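Local structure of gamma-glutamyltransferase 1 Threonine peptidase. MEROPS family T03 (Pseudomonas nitroreducens, 5ZJG) at residues Gly93-Phe98 with Arg123-Leu128; Thr133-Ala138 with Glu158-Asn163. The protein cleaves the gamma-glutamyl bond of glutathione and related compounds, transferring the glutamyl group to an amino acid or to water. All blocks are in the same frame, centred on the assembly; numbering follows the deposited sequence. Where two conformers were deposited one is given.

Contact 1: Gly93-Phe98 with Arg123-Leu128; sequences GGSRIF and RVHHQL. With GLY (glycine), chain G.
Arg96 lies across one face of the His125 imidazole, its CG 3.7 Å from the ring centroid in a CH-pi contact and CD leaning over the CD2 side. A bend at chi2 (61°) turns the rest of the chain across the ring, CD and NE passing over CD2, and the guanidinium plane ends up nearly parallel to the imidazole, 14° from it. Within the segment Arg96 NH1, with Ser95 OG at the edge of its guanidinium, gives that hydroxyl a hydrogen bond of 2.9 Å. Ser95 OG in turn donates to Gln127 OE1 at 2.6 Å, in the plane of the amide carbonyl. His125 NE2 is the second donor to Gln127 OE1, at 2.8 Å and nearly straight (165°), so one buried amide oxygen joins three side chains of the two segments. The imidazole is fixed at its other nitrogen as well, ND1 being bonded to Thr99. This network sits beside the chain that leads into helix 97-109, preceded by the Gly93-Gly94 pair, which probably belongs to the L-glutamate binding site and whose backbone N-H groups probably form the oxyanion hole, as in other gamma-glutamyltransferases. Here both point at carboxylate oxygen OXT of a bound glycine, although the modelled separations are too short to be taken literally. Gln127 NE2 is held by the carbonyls of Phe54 and Leu129, which orients the amide with OE1 toward Ser95.

Contact 2: Thr133-Ala138 with Glu158-Asn163; sequences TIYYDA and EDQGWN. With GLY (glycine), chain F.
Asp159 OD1 is gripped by Gly161 N at 2.9 Å, closing an Asx turn, and by a water at 2.7 Å that carries the hold across to Ala138. That water accepts a hydrogen bond from Ala138 N at 3.0 Å, so the carboxylate ties the turn after strand 156-159 to the loop that follows strand 133-136. Beside it, Tyr136 O receives Gln160 N at 2.9 Å. Tyr136 N answers with a bond to Glu158 O at 3.0 Å, and Glu158 N to Ile134 O continues the parallel pairing of strands 133-136 and 156-159. These strands are joined through helix 144-153 in a beta-alpha-beta crossover, with the side chains of Tyr135 and Glu158 on one face of the sheet and those of Tyr136 and Asp159 on the other. Placing CG between the backbone N and carbonyl carbon (chi1 63°) swings the Tyr136 ring over the neighbouring strand, its face covering Glu158 O and Asp159 N and its CE1 resting 3.5 Å from Asp159 CB. Tyr135 runs alongside Glu158 in the same direction, and a water may link its hydroxyl to Glu158 OE1, a bridge left doubtful because the glutamate was modelled in two conformers. Gln160 crosses Tyr135 at about a right angle, and its NE2 donates to Trp162 O at 2.9 Å while lying over one face of the indole. Over the centre of the opposite face sits a bound glycine, its CA 3.6 Å from Trp162 CD2. Asp137 packs its CB against Trp162 O and the backbone of Asn163; its OD2 has a salt bridge to Arg184 and also accepts from Met164 N.

Contact 1 is wholly buried, whereas contact 2 is only partly so, with Glu158 and Asp159 exposed and a water bridging Asp159 to Ala138. They meet in one small mixed sheet: strand 133-136 is its middle member, antiparallel to 125-126 and parallel to 156-159, with a probable hydrogen bond from Tyr135 N to His125 O. Their chemistry differs accordingly, side-chain relays around an amide oxygen in contact 1, backbone pairing with a water-bridged carboxylate in contact 2. Arg96 spans both, bonding to Gln160 OE1 through NE and making a cation-pi contact with Tyr135. Trp162 packs its CH2 against Gly93 O, bringing contact 2 up to what is probably the glutamate-binding region.

Contact 1: Gly93-Phe98 with Arg123-Leu128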
ATOM      1  N   GLY B  93      -1.456   5.365  -0.059  1.00 24.44           N
ATOM      2  CA  GLY B  93      -0.968   6.669  -0.473  1.00 26.69           C
ATOM      3  C   GLY B  93      -0.015   6.639  -1.653  1.00 22.84           C
ATOM      4  O   GLY B  93       0.662   7.644  -1.896  1.00 25.63           O
ATOM      5  N   GLY B  94       0.063   5.526  -2.382  1.00 23.36           N
ATOM      6  CA  GLY B  94       0.952   5.481  -3.531  1.00 24.42           C
ATOM      7  C   GLY B  94       2.368   5.832  -3.128  1.00 23.43           C
ATOM      8  O   GLY B  94       2.897   5.316  -2.140  1.00 20.37           O
ATOM      9  N   SER B  95       3.001   6.720  -3.900  1.00 23.58           N
ATOM     10  CA  SER B  95       4.393   7.089  -3.659  1.00 22.51           C
ATOM     11  C   SER B  95       4.604   7.844  -2.355  1.00 25.41           C
ATOM     12  O   SER B  95       5.755   8.105  -2.023  1.00 27.94           O
ATOM     13  CB  SER B  95       4.932   7.948  -4.810  1.00 26.42           C
ATOM     14  OG  SER B  95       4.222   9.165  -4.934  1.00 27.35           O
ATOM     15  N   ARG B  96       3.542   8.191  -1.629  1.00 22.12           N
ATOM     16  CA  ARG B  96       3.633   8.819  -0.316  1.00 23.39           C
ATOM     17  C   ARG B  96       3.693   7.812   0.836  1.00 22.70           C
ATOM     18  O   ARG B  96       3.874   8.222   1.988  1.00 22.81           O
ATOM     19  CB  ARG B  96       2.419   9.733  -0.110  1.00 24.38           C
ATOM     20  CG  ARG B  96       2.394  11.048  -0.909  1.00 24.30           C
ATOM     21  CD  ARG B  96       2.400  10.854  -2.432  1.00 25.58           C
ATOM     22  NE  ARG B  96       1.903  12.064  -3.094  1.00 29.30           N
ATOM     23  CZ  ARG B  96       1.926  12.279  -4.406  1.00 31.68           C
ATOM     24  NH1 ARG B  96       2.433  11.372  -5.235  1.00 30.84           N
ATOM     25  NH2 ARG B  96       1.433  13.409  -4.891  1.00 34.35           N
ATOM     26  N   ILE B  97       3.548   6.511   0.566  1.00 21.07           N
ATOM     27  CA  ILE B  97       3.355   5.550   1.654  1.00 21.45           C
ATOM     28  C   ILE B  97       4.556   5.522   2.580  1.00 20.53           C
ATOM     29  O   ILE B  97       4.418   5.634   3.801  1.00 21.15           O
ATOM     30  CB  ILE B  97       3.064   4.155   1.086  1.00 18.95           C
ATOM     31  CG1 ILE B  97       1.648   4.141   0.523  1.00 19.53           C
ATOM     32  CG2 ILE B  97       3.260   3.062   2.157  1.00 17.92           C
ATOM     33  CD1 ILE B  97       1.334   2.900  -0.314  1.00 18.46           C
ATOM     34  N   PHE B  98       5.749   5.310   2.030  1.00 22.43           N
ATOM     35  CA  PHE B  98       6.877   5.133   2.937  1.00 24.73           C
ATOM     36  C   PHE B  98       7.396   6.447   3.510  1.00 26.44           C
ATOM     37  O   PHE B  98       7.978   6.427   4.602  1.00 25.95           O
ATOM     38  CB  PHE B  98       8.013   4.349   2.267  1.00 23.85           C
ATOM     39  CG  PHE B  98       8.410   4.863   0.921  1.00 24.91           C
ATOM     40  CD1 PHE B  98       9.289   5.914   0.802  1.00 25.67           C
ATOM     41  CD2 PHE B  98       7.921   4.255  -0.243  1.00 24.15           C
ATOM     42  CE1 PHE B  98       9.685   6.382  -0.469  1.00 29.39           C
ATOM     43  CE2 PHE B  98       8.295   4.721  -1.479  1.00 24.70           C
ATOM     44  CZ  PHE B  98       9.175   5.783  -1.587  1.00 26.19           C
ATOM     45  N   ARG B 123       1.402  15.804   7.681  1.00 29.80           N
ATOM     46  CA  ARG B 123       2.411  15.091   6.919  1.00 29.28           C
ATOM     47  C   ARG B 123       2.558  15.757   5.562  1.00 29.93           C
ATOM     48  O   ARG B 123       1.561  16.194   4.977  1.00 31.76           O
ATOM     49  CB  ARG B 123       2.024  13.616   6.738  1.00 28.64           C
ATOM     50  CG  ARG B 123       2.148  12.798   8.033  1.00 28.26           C
ATOM     51  CD  ARG B 123       2.147  11.290   7.706  1.00 28.57           C
ATOM     52  NE  ARG B 123       0.879  10.803   7.173  1.00 27.70           N
ATOM     53  CZ  ARG B 123      -0.122  10.311   7.897  1.00 30.18           C
ATOM     54  NH1 ARG B 123      -0.036  10.265   9.226  1.00 28.68           N
ATOM     55  NH2 ARG B 123      -1.229   9.903   7.298  1.00 27.70           N
ATOM     56  N   VAL B 124       3.788  15.809   5.045  1.00 29.91           N
ATOM     57  CA  VAL B 124       4.046  16.359   3.719  1.00 30.24           C
ATOM     58  C   VAL B 124       4.936  15.395   2.942  1.00 29.92           C
ATOM     59  O   VAL B 124       5.460  14.416   3.478  1.00 30.64           O
ATOM     60  CB  VAL B 124       4.702  17.749   3.776  1.00 34.09           C
ATOM     61  CG1 VAL B 124       3.790  18.726   4.500  1.00 35.83           C
ATOM     62  CG2 VAL B 124       6.067  17.653   4.435  1.00 31.84           C
ATOM     63  N   HIS B 125       5.124  15.688   1.662  1.00 32.11           N
ATOM     64  CA  HIS B 125       5.794  14.717   0.818  1.00 30.18           C
ATOM     65  C   HIS B 125       6.594  15.411  -0.276  1.00 31.81           C
ATOM     66  O   HIS B 125       6.127  16.383  -0.870  1.00 33.08           O
ATOM     67  CB  HIS B 125       4.783  13.776   0.170  1.00 30.44           C
ATOM     68  CG  HIS B 125       5.387  12.812  -0.800  1.00 29.91           C
ATOM     69  ND1 HIS B 125       6.172  11.751  -0.406  1.00 29.48           N
ATOM     70  CD2 HIS B 125       5.309  12.738  -2.154  1.00 30.59           C
ATOM     71  CE1 HIS B 125       6.546  11.058  -1.473  1.00 29.70           C
ATOM     72  NE2 HIS B 125       6.024  11.629  -2.544  1.00 30.23           N
ATOM     73  N   HIS B 126       7.799  14.906  -0.513  1.00 30.87           N
ATOM     74  CA  HIS B 126       8.631  15.336  -1.642  1.00 31.58           C
ATOM     75  C   HIS B 126       9.264  14.105  -2.274  1.00 31.77           C
ATOM     76  O   HIS B 126       9.588  13.138  -1.585  1.00 30.92           O
ATOM     77  CB  HIS B 126       9.722  16.333  -1.202  1.00 32.10           C
ATOM     78  CG  HIS B 126      10.654  16.726  -2.306  1.00 33.71           C
ATOM     79  ND1 HIS B 126      10.242  17.440  -3.409  1.00 34.87           N
ATOM     80  CD2 HIS B 126      11.971  16.473  -2.489  1.00 33.24           C
ATOM     81  CE1 HIS B 126      11.268  17.614  -4.226  1.00 36.08           C
ATOM     82  NE2 HIS B 126      12.328  17.031  -3.694  1.00 35.54           N
ATOM     83  N   GLN B 127       9.446  14.139  -3.607  1.00 32.03           N
ATOM     84  CA  GLN B 127       9.897  12.933  -4.299  1.00 32.02           C
ATOM     85  C   GLN B 127      10.791  13.219  -5.506  1.00 32.92           C
ATOM     86  O   GLN B 127      10.820  12.414  -6.443  1.00 33.16           O
ATOM     87  CB  GLN B 127       8.684  12.093  -4.726  1.00 31.70           C
ATOM     88  CG  GLN B 127       7.641  12.841  -5.534  1.00 32.20           C
ATOM     89  CD  GLN B 127       6.522  11.929  -6.037  1.00 32.86           C
ATOM     90  OE1 GLN B 127       6.007  11.075  -5.306  1.00 31.38           O
ATOM     91  NE2 GLN B 127       6.154  12.095  -7.300  1.00 32.85           N
ATOM     92  N   LEU B 128      11.557  14.312  -5.460  1.00 33.49           N
ATOM     93  CA  LEU B 128      12.540  14.713  -6.471  1.00 34.47           C
ATOM     94  C   LEU B 128      11.863  15.258  -7.723  1.00 38.25           C
ATOM     95  O   LEU B 128      12.130  16.392  -8.138  1.00 37.29           O
ATOM     96  CB  LEU B 128      13.461  13.545  -6.843  1.00 34.59           C
ATOM     97  CG  LEU B 128      14.650  13.903  -7.749  1.00 35.69           C
ATOM     98  CD1 LEU B 128      15.593  14.932  -7.109  1.00 36.13           C
ATOM     99  CD2 LEU B 128      15.410  12.633  -8.122  1.00 37.16           C
TER
HETATM  100  N   GLY G 703      -4.122   6.398  -3.245  1.00 59.43           N
HETATM  101  CA  GLY G 703      -4.081   5.021  -2.803  1.00 60.52           C
HETATM  102  C   GLY G 703      -2.739   4.394  -3.076  1.00 62.78           C
HETATM  103  O   GLY G 703      -2.429   4.018  -4.208  1.00 64.02           O
HETATM  104  OXT GLY G 703      -1.934   4.223  -2.166  1.00 64.17           O
HETATM  105  O   HOH W   1       3.999  11.387   3.222  1.00 21.96           O

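Contact 2: Thr133-Ala138 with Glu158-Asn163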
ATOM      1  N   THR B 133       8.983  20.172  -5.486  1.00 40.29           N
ATOM      2  CA  THR B 133       7.558  20.259  -5.192  1.00 39.73           C
ATOM      3  C   THR B 133       7.278  19.472  -3.918  1.00 37.62           C
ATOM      4  O   THR B 133       7.619  18.290  -3.826  1.00 37.03           O
ATOM      5  CB  THR B 133       6.731  19.729  -6.369  1.00 38.95           C
ATOM      6  OG1 THR B 133       6.928  20.585  -7.506  1.00 39.73           O
ATOM      7  CG2 THR B 133       5.252  19.708  -6.045  1.00 38.87           C
ATOM      8  N   ILE B 134       6.709  20.149  -2.919  1.00 37.79           N
ATOM      9  CA  ILE B 134       6.269  19.515  -1.683  1.00 37.28           C
ATOM     10  C   ILE B 134       4.752  19.455  -1.714  1.00 37.15           C
ATOM     11  O   ILE B 134       4.087  20.487  -1.890  1.00 37.72           O
ATOM     12  CB  ILE B 134       6.747  20.272  -0.431  1.00 37.67           C
ATOM     13  CG1 ILE B 134       8.273  20.323  -0.357  1.00 37.85           C
ATOM     14  CG2 ILE B 134       6.207  19.584   0.830  1.00 37.20           C
ATOM     15  CD1 ILE B 134       8.802  21.373   0.678  1.00 38.50           C
ATOM     16  N   TYR B 135       4.214  18.258  -1.524  1.00 36.45           N
ATOM     17  CA  TYR B 135       2.781  18.030  -1.536  1.00 36.28           C
ATOM     18  C   TYR B 135       2.238  18.068  -0.121  1.00 36.18           C
ATOM     19  O   TYR B 135       2.880  17.575   0.807  1.00 35.90           O
ATOM     20  CB  TYR B 135       2.465  16.677  -2.160  1.00 35.64           C
ATOM     21  CG  TYR B 135       2.822  16.638  -3.626  1.00 35.84           C
ATOM     22  CD1 TYR B 135       1.965  17.169  -4.576  1.00 37.93           C
ATOM     23  CD2 TYR B 135       4.026  16.100  -4.052  1.00 37.15           C
ATOM     24  CE1 TYR B 135       2.290  17.140  -5.927  1.00 37.74           C
ATOM     25  CE2 TYR B 135       4.360  16.070  -5.394  1.00 36.93           C
ATOM     26  CZ  TYR B 135       3.489  16.592  -6.322  1.00 37.44           C
ATOM     27  OH  TYR B 135       3.832  16.559  -7.658  1.00 38.08           O
ATOM     28  N   TYR B 136       1.036  18.614   0.016  1.00 38.37           N
ATOM     29  CA  TYR B 136       0.281  18.588   1.264  1.00 36.50           C
ATOM     30  C   TYR B 136      -1.155  18.192   0.950  1.00 38.07           C
ATOM     31  O   TYR B 136      -1.558  18.141  -0.214  1.00 38.70           O
ATOM     32  CB  TYR B 136       0.356  19.948   1.976  1.00 37.24           C
ATOM     33  CG  TYR B 136      -0.246  21.113   1.221  1.00 38.18           C
ATOM     34  CD1 TYR B 136      -1.612  21.353   1.260  1.00 40.84           C
ATOM     35  CD2 TYR B 136       0.555  21.998   0.497  1.00 41.21           C
ATOM     36  CE1 TYR B 136      -2.172  22.434   0.602  1.00 44.89           C
ATOM     37  CE2 TYR B 136      -0.002  23.085  -0.181  1.00 43.67           C
ATOM     38  CZ  TYR B 136      -1.370  23.289  -0.124  1.00 47.56           C
ATOM     39  OH  TYR B 136      -1.948  24.356  -0.773  1.00 51.61           O
ATOM     40  N   ASP B 137      -1.922  17.862   1.988  1.00 36.09           N
ATOM     41  CA  ASP B 137      -3.343  17.587   1.830  1.00 37.53           C
ATOM     42  C   ASP B 137      -4.176  18.661   2.523  1.00 39.33           C
ATOM     43  O   ASP B 137      -3.668  19.528   3.247  1.00 39.63           O
ATOM     44  CB  ASP B 137      -3.706  16.178   2.341  1.00 36.18           C
ATOM     45  CG  ASP B 137      -3.437  15.972   3.824  1.00 35.18           C
ATOM     46  OD1 ASP B 137      -3.121  16.946   4.545  1.00 35.76           O
ATOM     47  OD2 ASP B 137      -3.547  14.799   4.272  1.00 34.59           O
ATOM     48  N   ALA B 138      -5.481  18.619   2.253  1.00 41.92           N
ATOM     49  CA  ALA B 138      -6.381  19.632   2.788  1.00 43.67           C
ATOM     50  C   ALA B 138      -6.705  19.380   4.253  1.00 41.47           C
ATOM     51  O   ALA B 138      -7.144  20.299   4.945  1.00 41.15           O
ATOM     52  CB  ALA B 138      -7.664  19.681   1.950  1.00 44.95           C
ATOM     53  N   GLU B 158       1.957  22.361  -3.180  0.54 41.88           N
ATOM     54  CA  GLU B 158       0.745  22.002  -3.903  0.54 43.62           C
ATOM     55  C   GLU B 158      -0.144  21.107  -3.058  0.54 41.19           C
ATOM     56  O   GLU B 158       0.332  20.157  -2.429  0.54 39.28           O
ATOM     57  CB  GLU B 158       1.076  21.297  -5.226  0.54 44.74           C
ATOM     58  CG  GLU B 158       0.936  22.208  -6.427  0.54 48.59           C
ATOM     59  CD  GLU B 158       1.500  21.602  -7.688  0.54 51.17           C
ATOM     60  OE1 GLU B 158       1.340  20.377  -7.880  0.54 50.83           O
ATOM     61  OE2 GLU B 158       2.113  22.349  -8.478  0.54 52.55           O
ATOM     62  N   ASP B 159      -1.438  21.415  -3.058  1.00 41.65           N
ATOM     63  CA  ASP B 159      -2.442  20.521  -2.501  1.00 40.04           C
ATOM     64  C   ASP B 159      -2.630  19.376  -3.486  1.00 38.77           C
ATOM     65  O   ASP B 159      -3.070  19.598  -4.617  1.00 40.87           O
ATOM     66  CB  ASP B 159      -3.749  21.276  -2.266  1.00 43.36           C
ATOM     67  CG  ASP B 159      -4.845  20.399  -1.681  1.00 46.21           C
ATOM     68  OD1 ASP B 159      -4.656  19.165  -1.582  1.00 43.07           O
ATOM     69  OD2 ASP B 159      -5.910  20.953  -1.318  1.00 49.95           O
ATOM     70  N   GLN B 160      -2.269  18.155  -3.077  1.00 36.99           N
ATOM     71  CA  GLN B 160      -2.330  17.035  -4.012  1.00 38.22           C
ATOM     72  C   GLN B 160      -3.756  16.594  -4.306  1.00 38.94           C
ATOM     73  O   GLN B 160      -3.967  15.854  -5.276  1.00 40.24           O
ATOM     74  CB  GLN B 160      -1.516  15.849  -3.493  1.00 34.54           C
ATOM     75  CG  GLN B 160      -1.999  15.257  -2.205  1.00 36.04           C
ATOM     76  CD  GLN B 160      -1.089  14.150  -1.729  1.00 32.70           C
ATOM     77  OE1 GLN B 160       0.070  14.083  -2.124  1.00 30.76           O
ATOM     78  NE2 GLN B 160      -1.606  13.286  -0.878  1.00 33.43           N
ATOM     79  N   GLY B 161      -4.728  17.052  -3.521  1.00 37.28           N
ATOM     80  CA  GLY B 161      -6.123  16.802  -3.806  1.00 43.52           C
ATOM     81  C   GLY B 161      -6.662  15.511  -3.244  1.00 40.72           C
ATOM     82  O   GLY B 161      -7.769  15.105  -3.617  1.00 40.53           O
ATOM     83  N   TRP B 162      -5.907  14.845  -2.375  1.00 38.87           N
ATOM     84  CA  TRP B 162      -6.371  13.673  -1.645  1.00 36.05           C
ATOM     85  C   TRP B 162      -5.527  13.559  -0.389  1.00 32.54           C
ATOM     86  O   TRP B 162      -4.395  14.054  -0.334  1.00 32.74           O
ATOM     87  CB  TRP B 162      -6.286  12.392  -2.482  1.00 35.77           C
ATOM     88  CG  TRP B 162      -5.025  12.247  -3.259  1.00 38.06           C
ATOM     89  CD1 TRP B 162      -4.743  12.813  -4.466  1.00 41.98           C
ATOM     90  CD2 TRP B 162      -3.877  11.474  -2.898  1.00 36.53           C
ATOM     91  NE1 TRP B 162      -3.484  12.449  -4.879  1.00 42.17           N
ATOM     92  CE2 TRP B 162      -2.930  11.627  -3.931  1.00 39.99           C
ATOM     93  CE3 TRP B 162      -3.554  10.671  -1.798  1.00 37.04           C
ATOM     94  CZ2 TRP B 162      -1.687  10.999  -3.904  1.00 39.17           C
ATOM     95  CZ3 TRP B 162      -2.315  10.061  -1.767  1.00 37.10           C
ATOM     96  CH2 TRP B 162      -1.396  10.233  -2.808  1.00 37.81           C
ATOM     97  N   ASN B 163      -6.100  12.951   0.633  1.00 31.74           N
ATOM     98  CA  ASN B 163      -5.428  12.957   1.922  1.00 33.66           C
ATOM     99  C   ASN B 163      -4.151  12.121   1.877  1.00 30.37           C
ATOM    100  O   ASN B 163      -4.023  11.143   1.129  1.00 29.53           O
ATOM    101  CB  ASN B 163      -6.372  12.482   3.030  1.00 37.85           C
ATOM    102  CG  ASN B 163      -7.308  13.596   3.532  1.00 42.56           C
ATOM    103  OD1 ASN B 163      -7.043  14.807   3.358  1.00 43.31           O
ATOM    104  ND2 ASN B 163      -8.403  13.191   4.165  1.00 45.04           N
TER
HETATM  105  N   GLY F 702      -6.392   8.897  -4.584  1.00 92.85           N
HETATM  106  CA  GLY F 702      -5.092   8.350  -4.254  1.00 90.93           C
HETATM  107  C   GLY F 702      -5.139   6.870  -3.955  1.00 91.13           C
HETATM  108  O   GLY F 702      -6.067   6.165  -4.358  1.00 89.18           O
HETATM  109  O   HOH W   2       2.176  18.402  -9.278  1.00 34.92           O
HETATM  110  O   HOH W   3      -6.047  17.206  -0.300  1.00 39.96           O